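Local coordinates for protein fructose-bisphosphate aldolase (Plasmodium falciparum, PDB 4TR9) that is an aldolase of the TIM-barrel clan and here holds a bound ligand in a pocket of the barrel, at residues Arg149-Arg154 against Asn188-Ile193; Gly177-Ala182 against Gln225-Leu230. One frame throughout, in Å; residues are numbered along the deposited sequence. Where two conformers were deposited one is given.

In the fold
Interaction 1 pairs two neighbouring parallel strands of the barrel, and interaction 2 lies outside them, where the helix connecting those strands meets the end of the next helix; their centres are 12 Å apart. Tyr181 joins the two layers: it lies on the inner side of helix 168-187, and its OH is 3.2 Å from Ile193 O, a probable hydrogen bond, while its ring stacks with Trp153. The ligand N'-[(E)-(2,4-dichlorophenyl)methylidene]-3,4-dihydroxybenzohydrazide is reached from interaction 1, through Lys152 and Arg154. Interaction 2 includes none of its pocket residues and sits farther out, about 17 Å from the centre of the chain to the centre of the contact, against 11 Å for interaction 1.

Interaction 1 (Arg149-Arg154 against Asn188-Ile193); sequences RFAKWR and NRLVPI. With 38D (N'-[(E)-(2,4-dichlorophenyl)methylidene]-3,4-dihydroxybenzohydrazide), chain K.
Phe150, Ala151 and Lys152 pair with Val191, Pro192 and Ile193 as adjacent parallel strands in the wall of the barrel, a largely buried contact. Three backbone hydrogen bonds lace them together. Val191 N reaches Arg149 O at 3.2 Å with a nearly linear N-H (177°), Ala151 N gives to Val191 O at 2.8 Å, and Ile193 N gives to Ala151 O at 2.9 Å. Pro192, which has no N-H to offer, falls between the last two bonds.

Phe150, Lys152, Val191 and Ile193 share the inner face of the sheet. Phe150 CG is tucked between its own N and carbonyl carbon (chi1 70°), and ring atom CD1 of Phe150 meets Ile193 CD1 at 3.6 Å, the methyl approaching obliquely to the ring. Behind it, Phe150 CB lies 3.7 Å from Val191 CB. The aliphatic part of Lys152 also rests on Ile193, CG to CB 3.9 Å, before the chain bends at chi2 and chi3 and carries the amine away. On the other face Ala151 and Pro192 turn to the surrounding helices, Pro192 packing on helix 168-187.

Lys152 NZ ends 3.0 Å from O07, a catechol oxygen of the ligand, and is salt-bridged to Asp40. Arg154, extended from CG to NE, passes the other catechol oxygen, its CD 3.4 Å from O03, and presents one face of its guanidinium to the hydrazide N11; its NE is held by a salt bridge to Glu197. Thr45 OG1 adds a hydrogen bond to the ligand.

Helix 168-187 connects the two parallel strands, 150-157 and 191-198, in a beta-alpha-beta crossover of the TIM barrel, with Lys152 and Arg154 of the first strand contributing to the ligand pocket.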
ATOM      1  N   ARG A 149      25.606 -10.632  19.061  1.00 36.61           N
ATOM      2  CA  ARG A 149      25.934 -10.198  17.708  1.00 34.35           C
ATOM      3  C   ARG A 149      24.746 -10.343  16.762  1.00 31.90           C
ATOM      4  O   ARG A 149      24.805  -9.909  15.610  1.00 33.26           O
ATOM      5  CB  ARG A 149      27.134 -10.982  17.173  1.00 37.05           C
ATOM      6  CG  ARG A 149      28.454 -10.604  17.828  1.00 36.52           C
ATOM      7  CD  ARG A 149      28.779  -9.141  17.580  1.00 43.83           C
ATOM      8  NE  ARG A 149      30.007  -8.723  18.251  1.00 50.41           N
ATOM      9  CZ  ARG A 149      30.048  -8.175  19.462  1.00 55.83           C
ATOM     10  NH1 ARG A 149      31.212  -7.823  19.992  1.00 62.64           N
ATOM     11  NH2 ARG A 149      28.928  -7.979  20.143  1.00 48.33           N
ATOM     12  N   PHE A 150      23.671 -10.957  17.246  1.00 34.25           N
ATOM     13  CA  PHE A 150      22.433 -11.023  16.480  1.00 32.96           C
ATOM     14  C   PHE A 150      21.223 -11.085  17.410  1.00 33.67           C
ATOM     15  O   PHE A 150      21.329 -11.537  18.549  1.00 39.95           O
ATOM     16  CB  PHE A 150      22.448 -12.219  15.515  1.00 31.73           C
ATOM     17  CG  PHE A 150      22.350 -13.564  16.185  1.00 30.44           C
ATOM     18  CD1 PHE A 150      21.124 -14.194  16.332  1.00 26.48           C
ATOM     19  CD2 PHE A 150      23.488 -14.215  16.634  1.00 30.76           C
ATOM     20  CE1 PHE A 150      21.031 -15.437  16.934  1.00 30.44           C
ATOM     21  CE2 PHE A 150      23.402 -15.460  17.235  1.00 29.33           C
ATOM     22  CZ  PHE A 150      22.171 -16.070  17.384  1.00 30.98           C
ATOM     23  N   ALA A 151      20.078 -10.615  16.922  1.00 37.82           N
ATOM     24  CA  ALA A 151      18.877 -10.532  17.746  1.00 40.10           C
ATOM     25  C   ALA A 151      17.715 -11.315  17.145  1.00 37.82           C
ATOM     26  O   ALA A 151      17.783 -11.768  16.002  1.00 35.07           O
ATOM     27  CB  ALA A 151      18.481  -9.076  17.948  1.00 37.16           C
ATOM     28  N   LYS A 152      16.646 -11.468  17.922  1.00 37.02           N
ATOM     29  CA  LYS A 152      15.470 -12.204  17.471  1.00 36.41           C
ATOM     30  C   LYS A 152      14.178 -11.518  17.918  1.00 35.87           C
ATOM     31  O   LYS A 152      14.144 -10.849  18.950  1.00 41.69           O
ATOM     32  CB  LYS A 152      15.510 -13.641  17.988  1.00 36.43           C
ATOM     33  CG  LYS A 152      14.733 -14.626  17.132  1.00 45.01           C
ATOM     34  CD  LYS A 152      13.992 -15.624  17.994  1.00 50.43           C
ATOM     35  CE  LYS A 152      13.019 -14.909  18.912  1.00 51.56           C
ATOM     36  NZ  LYS A 152      12.255 -15.857  19.758  1.00 68.19           N
ATOM     37  N   TRP A 153      13.118 -11.703  17.137  1.00 32.58           N
ATOM     38  CA  TRP A 153      11.849 -11.015  17.352  1.00 40.17           C
ATOM     39  C   TRP A 153      10.723 -11.868  16.782  1.00 39.48           C
ATOM     40  O   TRP A 153      10.561 -11.962  15.565  1.00 35.03           O
ATOM     41  CB  TRP A 153      11.894  -9.630  16.697  1.00 43.06           C
ATOM     42  CG  TRP A 153      10.623  -8.809  16.701  1.00 41.12           C
ATOM     43  CD1 TRP A 153       9.456  -9.093  16.052  1.00 41.72           C
ATOM     44  CD2 TRP A 153      10.431  -7.532  17.326  1.00 41.47           C
ATOM     45  NE1 TRP A 153       8.540  -8.091  16.260  1.00 42.84           N
ATOM     46  CE2 TRP A 153       9.113  -7.119  17.037  1.00 46.31           C
ATOM     47  CE3 TRP A 153      11.237  -6.706  18.117  1.00 40.04           C
ATOM     48  CZ2 TRP A 153       8.586  -5.916  17.506  1.00 47.72           C
ATOM     49  CZ3 TRP A 153      10.712  -5.510  18.581  1.00 45.47           C
ATOM     50  CH2 TRP A 153       9.400  -5.126  18.274  1.00 47.59           C
ATOM     51  N   ARG A 154       9.953 -12.497  17.663  1.00 34.85           N
ATOM     52  CA  ARG A 154       8.939 -13.460  17.243  1.00 33.31           C
ATOM     53  C   ARG A 154       7.547 -12.849  17.107  1.00 38.40           C
ATOM     54  O   ARG A 154       7.022 -12.256  18.046  1.00 41.16           O
ATOM     55  CB  ARG A 154       8.889 -14.631  18.225  1.00 42.52           C
ATOM     56  CG  ARG A 154       7.774 -15.628  17.954  1.00 45.22           C
ATOM     57  CD  ARG A 154       7.866 -16.815  18.898  1.00 55.57           C
ATOM     58  NE  ARG A 154       6.776 -17.767  18.706  1.00 55.27           N
ATOM     59  CZ  ARG A 154       5.669 -17.794  19.441  1.00 67.05           C
ATOM     60  NH1 ARG A 154       4.730 -18.697  19.196  1.00 68.10           N
ATOM     61  NH2 ARG A 154       5.499 -16.916  20.420  1.00 73.98           N
ATOM     62  N   ASN A 188      22.344  -0.711  15.073  1.00 36.41           N
ATOM     63  CA  ASN A 188      23.174  -0.913  16.254  1.00 38.71           C
ATOM     64  C   ASN A 188      24.014  -2.185  16.175  1.00 45.04           C
ATOM     65  O   ASN A 188      24.264  -2.835  17.189  1.00 46.45           O
ATOM     66  CB  ASN A 188      22.300  -0.941  17.509  1.00 44.46           C
ATOM     67  CG  ASN A 188      21.572   0.370  17.740  1.00 45.77           C
ATOM     68  OD1 ASN A 188      22.124   1.303  18.321  1.00 53.65           O
ATOM     69  ND2 ASN A 188      20.326   0.446  17.284  1.00 44.63           N
ATOM     70  N   ARG A 189      24.436  -2.532  14.962  1.00 41.76           N
ATOM     71  CA  ARG A 189      25.368  -3.634  14.729  1.00 44.45           C
ATOM     72  C   ARG A 189      24.864  -4.986  15.239  1.00 38.26           C
ATOM     73  O   ARG A 189      25.618  -5.749  15.843  1.00 43.14           O
ATOM     74  CB  ARG A 189      26.723  -3.315  15.370  1.00 48.49           C
ATOM     75  CG  ARG A 189      27.373  -2.047  14.837  1.00 51.00           C
ATOM     76  CD  ARG A 189      28.615  -1.676  15.636  1.00 56.21           C
ATOM     77  NE  ARG A 189      28.290  -1.289  17.006  1.00 73.62           N
ATOM     78  CZ  ARG A 189      29.192  -0.943  17.919  1.00 87.46           C
ATOM     79  NH1 ARG A 189      28.804  -0.603  19.141  1.00 88.88           N
ATOM     80  NH2 ARG A 189      30.482  -0.937  17.612  1.00 88.49           N
ATOM     81  N   LEU A 190      23.592  -5.281  14.988  1.00 40.78           N
ATOM     82  CA  LEU A 190      23.024  -6.582  15.336  1.00 38.73           C
ATOM     83  C   LEU A 190      22.256  -7.176  14.161  1.00 38.09           C
ATOM     84  O   LEU A 190      21.433  -6.500  13.544  1.00 35.75           O
ATOM     85  CB  LEU A 190      22.102  -6.469  16.553  1.00 40.17           C
ATOM     86  CG  LEU A 190      22.741  -6.194  17.915  1.00 47.45           C
ATOM     87  CD1 LEU A 190      21.681  -6.197  19.005  1.00 43.36           C
ATOM     88  CD2 LEU A 190      23.828  -7.211  18.221  1.00 49.68           C
ATOM     89  N   VAL A 191      22.530  -8.440  13.854  1.00 38.06           N
ATOM     90  CA  VAL A 191      21.826  -9.135  12.782  1.00 36.27           C
ATOM     91  C   VAL A 191      20.426  -9.538  13.229  1.00 35.69           C
ATOM     92  O   VAL A 191      20.268 -10.324  14.161  1.00 35.26           O
ATOM     93  CB  VAL A 191      22.593 -10.389  12.317  1.00 33.79           C
ATOM     94  CG1 VAL A 191      21.739 -11.212  11.364  1.00 28.89           C
ATOM     95  CG2 VAL A 191      23.905  -9.993  11.661  1.00 36.16           C
ATOM     96  N   PRO A 192      19.400  -8.992  12.566  1.00 34.85           N
ATOM     97  CA  PRO A 192      18.019  -9.286  12.949  1.00 37.56           C
ATOM     98  C   PRO A 192      17.504 -10.604  12.377  1.00 44.17           C
ATOM     99  O   PRO A 192      17.598 -10.837  11.171  1.00 37.45           O
ATOM    100  CB  PRO A 192      17.242  -8.105  12.369  1.00 36.16           C
ATOM    101  CG  PRO A 192      18.028  -7.705  11.168  1.00 33.75           C
ATOM    102  CD  PRO A 192      19.475  -7.995  11.483  1.00 36.04           C
ATOM    103  N   ILE A 193      16.973 -11.459  13.243  1.00 42.08           N
ATOM    104  CA  ILE A 193      16.294 -12.665  12.792  1.00 33.89           C
ATOM    105  C   ILE A 193      14.796 -12.396  12.710  1.00 42.35           C
ATOM    106  O   ILE A 193      14.110 -12.306  13.730  1.00 42.15           O
ATOM    107  CB  ILE A 193      16.563 -13.861  13.721  1.00 34.10           C
ATOM    108  CG1 ILE A 193      18.047 -14.227  13.697  1.00 40.26           C
ATOM    109  CG2 ILE A 193      15.726 -15.057  13.303  1.00 40.19           C
ATOM    110  CD1 ILE A 193      18.373 -15.494  14.454  1.00 36.00           C
TER
HETATM  111  N12 38D K 401       6.219 -18.454  24.283  0.85 78.90           N
HETATM  112  C13 38D K 401       5.412 -19.599  23.965  0.85 78.90           C
HETATM  113  C15 38D K 401       3.899 -18.885  25.815  0.85 78.90           C
HETATM  114  C17 38D K 401       1.553 -19.366  25.814  0.85 78.90           C
HETATM  115  C20 38D K 401       2.909 -20.102  23.981  0.85 78.90           C
HETATM  116  C01 38D K 401       9.409 -18.748  21.389  0.85 78.90           C
HETATM  117  C02 38D K 401      10.419 -18.915  20.442  0.85 78.90           C
HETATM  118  O03 38D K 401      10.129 -19.348  19.130  0.85 78.90           O
HETATM  119  C04 38D K 401      11.736 -18.653  20.794  0.85 78.90           C
HETATM  120  C05 38D K 401      12.043 -18.227  22.074  0.85 78.90           C
HETATM  121  C06 38D K 401      11.042 -18.060  23.015  0.85 78.90           C
HETATM  122  O07 38D K 401      12.779 -18.816  19.854  0.85 78.90           O
HETATM  123  C08 38D K 401       9.731 -18.313  22.669  0.85 78.90           C
HETATM  124  C09 38D K 401       8.654 -18.128  23.742  0.85 78.90           C
HETATM  125  O10 38D K 401       8.953 -17.663  24.836  0.85 78.90           O
HETATM  126  N11 38D K 401       7.312 -18.528  23.418  0.85 78.90           N
HETATM  127  C14 38D K 401       4.027 -19.527  24.598  0.85 78.90           C
HETATM  128  C16 38D K 401       2.659 -18.800  26.428  0.85 78.90           C
HETATM  129 CL1  38D K 401       0.007 -19.244  26.605  0.85 78.90          CL
HETATM  130  C19 38D K 401       1.667 -20.015  24.596  0.85 78.90           C
HETATM  131 CL2  38D K 401       3.032 -20.923  22.448  0.85 78.90          CL

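Interaction 2 (Gly177-Ala182 against Gln225-Leu230); sequences GLARYA and QENGVL
A Schellman motif at the end of helix 206-226 brings Asn227 and Val229 against Ala179, Arg180 and Ala182 of helix 168-187, joining two of the helices that surround the TIM barrel. Gly228 is the C-prime residue of that motif. Its positive phi (74°) ends the helix and turns the chain out of it, and its N makes a weak hydrogen bond of 3.4 Å to Gln225 O. Asn227 and Val229, the residues flanking it, both point toward the neighbouring helix.

The meeting is entirely van der Waals and modest in size, 206 Å² counting both sides, with all five touching residues buried. Asn227 places its amide beside the methyl of Ala179, its CG 3.9 Å from Ala179 CB, and its own CB is 4.1 Å from Ala179 O. From a second direction the aliphatic part of Arg180 arrives at the same amide. The Arg180 side chain crosses that of Asn227 at about a right angle, and its guanidinium plane is only 7° from the amide plane, but CD makes the touch; the charged group leads on to a neighbouring subunit, where Glu173 takes a salt bridge from NE and Ser129 a hydrogen bond from NH1. Leu169 of that subunit also packs on Asn227, so the contact borders a subunit interface.

Val229 fills the other half. CG2, anti to the carbonyl carbon, is the branch that makes the closer approach to helix 168-187. Val229 CG2 lies over the backbone there, 3.7 Å from Ala182 C and 4.0 Å from Ala179 O. Both methyls of Val229 face Ala182 CB from one side, CG2 at 3.5 Å and CG1 farther back at 4.1 Å.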
ATOM      1  N   GLY A 177       5.951  -4.435  12.068  1.00 37.41           N
ATOM      2  CA  GLY A 177       6.589  -4.645  13.355  1.00 43.38           C
ATOM      3  C   GLY A 177       7.957  -5.276  13.192  1.00 35.83           C
ATOM      4  O   GLY A 177       8.938  -4.821  13.782  1.00 37.32           O
ATOM      5  N   LEU A 178       8.019  -6.330  12.383  1.00 36.39           N
ATOM      6  CA  LEU A 178       9.282  -6.981  12.060  1.00 33.48           C
ATOM      7  C   LEU A 178      10.198  -6.023  11.309  1.00 33.29           C
ATOM      8  O   LEU A 178      11.418  -6.060  11.467  1.00 36.84           O
ATOM      9  CB  LEU A 178       9.040  -8.239  11.223  1.00 37.05           C
ATOM     10  CG  LEU A 178       8.378  -9.426  11.923  1.00 38.69           C
ATOM     11  CD1 LEU A 178       7.769 -10.374  10.903  1.00 33.54           C
ATOM     12  CD2 LEU A 178       9.386 -10.157  12.794  1.00 35.79           C
ATOM     13  N   ALA A 179       9.594  -5.162  10.496  1.00 33.93           N
ATOM     14  CA  ALA A 179      10.341  -4.207   9.689  1.00 32.55           C
ATOM     15  C   ALA A 179      11.085  -3.192  10.551  1.00 37.91           C
ATOM     16  O   ALA A 179      12.280  -2.960  10.357  1.00 39.26           O
ATOM     17  CB  ALA A 179       9.407  -3.493   8.724  1.00 34.69           C
ATOM     18  N   ARG A 180      10.374  -2.586  11.497  1.00 29.13           N
ATOM     19  CA  ARG A 180      10.968  -1.601  12.396  1.00 28.16           C
ATOM     20  C   ARG A 180      12.078  -2.224  13.232  1.00 30.61           C
ATOM     21  O   ARG A 180      13.161  -1.652  13.369  1.00 34.08           O
ATOM     22  CB  ARG A 180       9.899  -0.997  13.308  1.00 33.98           C
ATOM     23  CG  ARG A 180       8.834  -0.202  12.576  1.00 34.99           C
ATOM     24  CD  ARG A 180       9.358   1.149  12.115  1.00 40.11           C
ATOM     25  NE  ARG A 180       9.535   2.083  13.225  1.00 50.94           N
ATOM     26  CZ  ARG A 180      10.712   2.428  13.737  1.00 55.19           C
ATOM     27  NH1 ARG A 180      10.772   3.286  14.746  1.00 49.47           N
ATOM     28  NH2 ARG A 180      11.830   1.918  13.238  1.00 52.00           N
ATOM     29  N   TYR A 181      11.800  -3.400  13.783  1.00 30.99           N
ATOM     30  CA  TYR A 181      12.754  -4.117  14.621  1.00 32.93           C
ATOM     31  C   TYR A 181      14.067  -4.393  13.899  1.00 33.52           C
ATOM     32  O   TYR A 181      15.145  -4.205  14.461  1.00 39.09           O
ATOM     33  CB  TYR A 181      12.137  -5.433  15.103  1.00 37.79           C
ATOM     34  CG  TYR A 181      13.084  -6.615  15.094  1.00 39.47           C
ATOM     35  CD1 TYR A 181      13.986  -6.819  16.132  1.00 39.49           C
ATOM     36  CD2 TYR A 181      13.065  -7.536  14.052  1.00 32.02           C
ATOM     37  CE1 TYR A 181      14.848  -7.902  16.127  1.00 36.60           C
ATOM     38  CE2 TYR A 181      13.924  -8.617  14.038  1.00 38.99           C
ATOM     39  CZ  TYR A 181      14.811  -8.796  15.078  1.00 39.08           C
ATOM     40  OH  TYR A 181      15.664  -9.875  15.068  1.00 46.71           O
ATOM     41  N   ALA A 182      13.968  -4.838  12.652  1.00 34.08           N
ATOM     42  CA  ALA A 182      15.143  -5.242  11.895  1.00 31.11           C
ATOM     43  C   ALA A 182      16.042  -4.053  11.569  1.00 36.70           C
ATOM     44  O   ALA A 182      17.266  -4.174  11.576  1.00 42.51           O
ATOM     45  CB  ALA A 182      14.725  -5.959  10.621  1.00 28.02           C
ATOM     46  N   GLN A 225      11.847  -3.803   2.921  1.00 39.41           N
ATOM     47  CA  GLN A 225      12.562  -2.977   1.954  1.00 40.48           C
ATOM     48  C   GLN A 225      12.149  -1.510   2.037  1.00 44.77           C
ATOM     49  O   GLN A 225      12.880  -0.629   1.587  1.00 48.87           O
ATOM     50  CB  GLN A 225      12.345  -3.511   0.538  1.00 35.64           C
ATOM     51  CG  GLN A 225      12.783  -4.956   0.367  1.00 42.88           C
ATOM     52  CD  GLN A 225      13.434  -5.220  -0.975  1.00 39.10           C
ATOM     53  OE1 GLN A 225      13.636  -4.304  -1.772  1.00 58.77           O
ATOM     54  NE2 GLN A 225      13.775  -6.478  -1.229  1.00 34.76           N
ATOM     55  N   GLU A 226      10.982  -1.249   2.616  1.00 35.31           N
ATOM     56  CA  GLU A 226      10.518   0.124   2.765  0.62 36.99           C
ATOM     57  C   GLU A 226      11.213   0.811   3.936  1.00 34.24           C
ATOM     58  O   GLU A 226      11.335   2.035   3.960  1.00 35.40           O
ATOM     59  CB  GLU A 226       9.001   0.166   2.941  0.62 37.45           C
ATOM     60  CG  GLU A 226       8.238  -0.393   1.750  0.62 38.69           C
ATOM     61  CD  GLU A 226       8.861   0.002   0.423  0.62 40.53           C
ATOM     62  OE1 GLU A 226       8.883   1.210   0.108  0.62 42.01           O
ATOM     63  OE2 GLU A 226       9.335  -0.897  -0.304  0.62 41.61           O
ATOM     64  N   ASN A 227      11.674   0.017   4.897  1.00 31.92           N
ATOM     65  CA  ASN A 227      12.419   0.551   6.029  1.00 35.25           C
ATOM     66  C   ASN A 227      13.920   0.467   5.772  1.00 30.75           C
ATOM     67  O   ASN A 227      14.727   0.906   6.590  1.00 38.57           O
ATOM     68  CB  ASN A 227      12.057  -0.191   7.316  1.00 33.43           C
ATOM     69  CG  ASN A 227      10.635   0.086   7.771  1.00 35.88           C
ATOM     70  OD1 ASN A 227       9.673  -0.401   7.178  1.00 39.23           O
ATOM     71  ND2 ASN A 227      10.499   0.865   8.838  1.00 33.44           N
ATOM     72  N   GLY A 228      14.283  -0.107   4.630  1.00 41.29           N
ATOM     73  CA  GLY A 228      15.668  -0.154   4.195  1.00 38.72           C
ATOM     74  C   GLY A 228      16.548  -1.142   4.933  1.00 37.81           C
ATOM     75  O   GLY A 228      17.714  -0.858   5.209  1.00 39.11           O
ATOM     76  N   VAL A 229      15.996  -2.308   5.248  1.00 39.21           N
ATOM     77  CA  VAL A 229      16.763  -3.343   5.927  1.00 41.83           C
ATOM     78  C   VAL A 229      17.642  -4.109   4.948  1.00 39.46           C
ATOM     79  O   VAL A 229      17.164  -4.622   3.936  1.00 38.05           O
ATOM     80  CB  VAL A 229      15.842  -4.323   6.672  1.00 40.82           C
ATOM     81  CG1 VAL A 229      16.549  -5.647   6.927  1.00 36.83           C
ATOM     82  CG2 VAL A 229      15.389  -3.705   7.973  1.00 38.11           C
ATOM     83  N   LEU A 230      18.933  -4.169   5.254  1.00 36.08           N
ATOM     84  CA  LEU A 230      19.887  -4.903   4.437  1.00 31.79           C
ATOM     85  C   LEU A 230      19.602  -6.398   4.510  1.00 31.52           C
ATOM     86  O   LEU A 230      19.790  -7.023   5.553  1.00 35.72           O
ATOM     87  CB  LEU A 230      21.317  -4.611   4.891  1.00 34.04           C
ATOM     88  CG  LEU A 230      22.444  -5.120   3.990  1.00 38.69           C
ATOM     89  CD1 LEU A 230      22.454  -4.359   2.674  1.00 31.01           C
ATOM     90  CD2 LEU A 230      23.787  -5.004   4.692  1.00 30.70           C
TER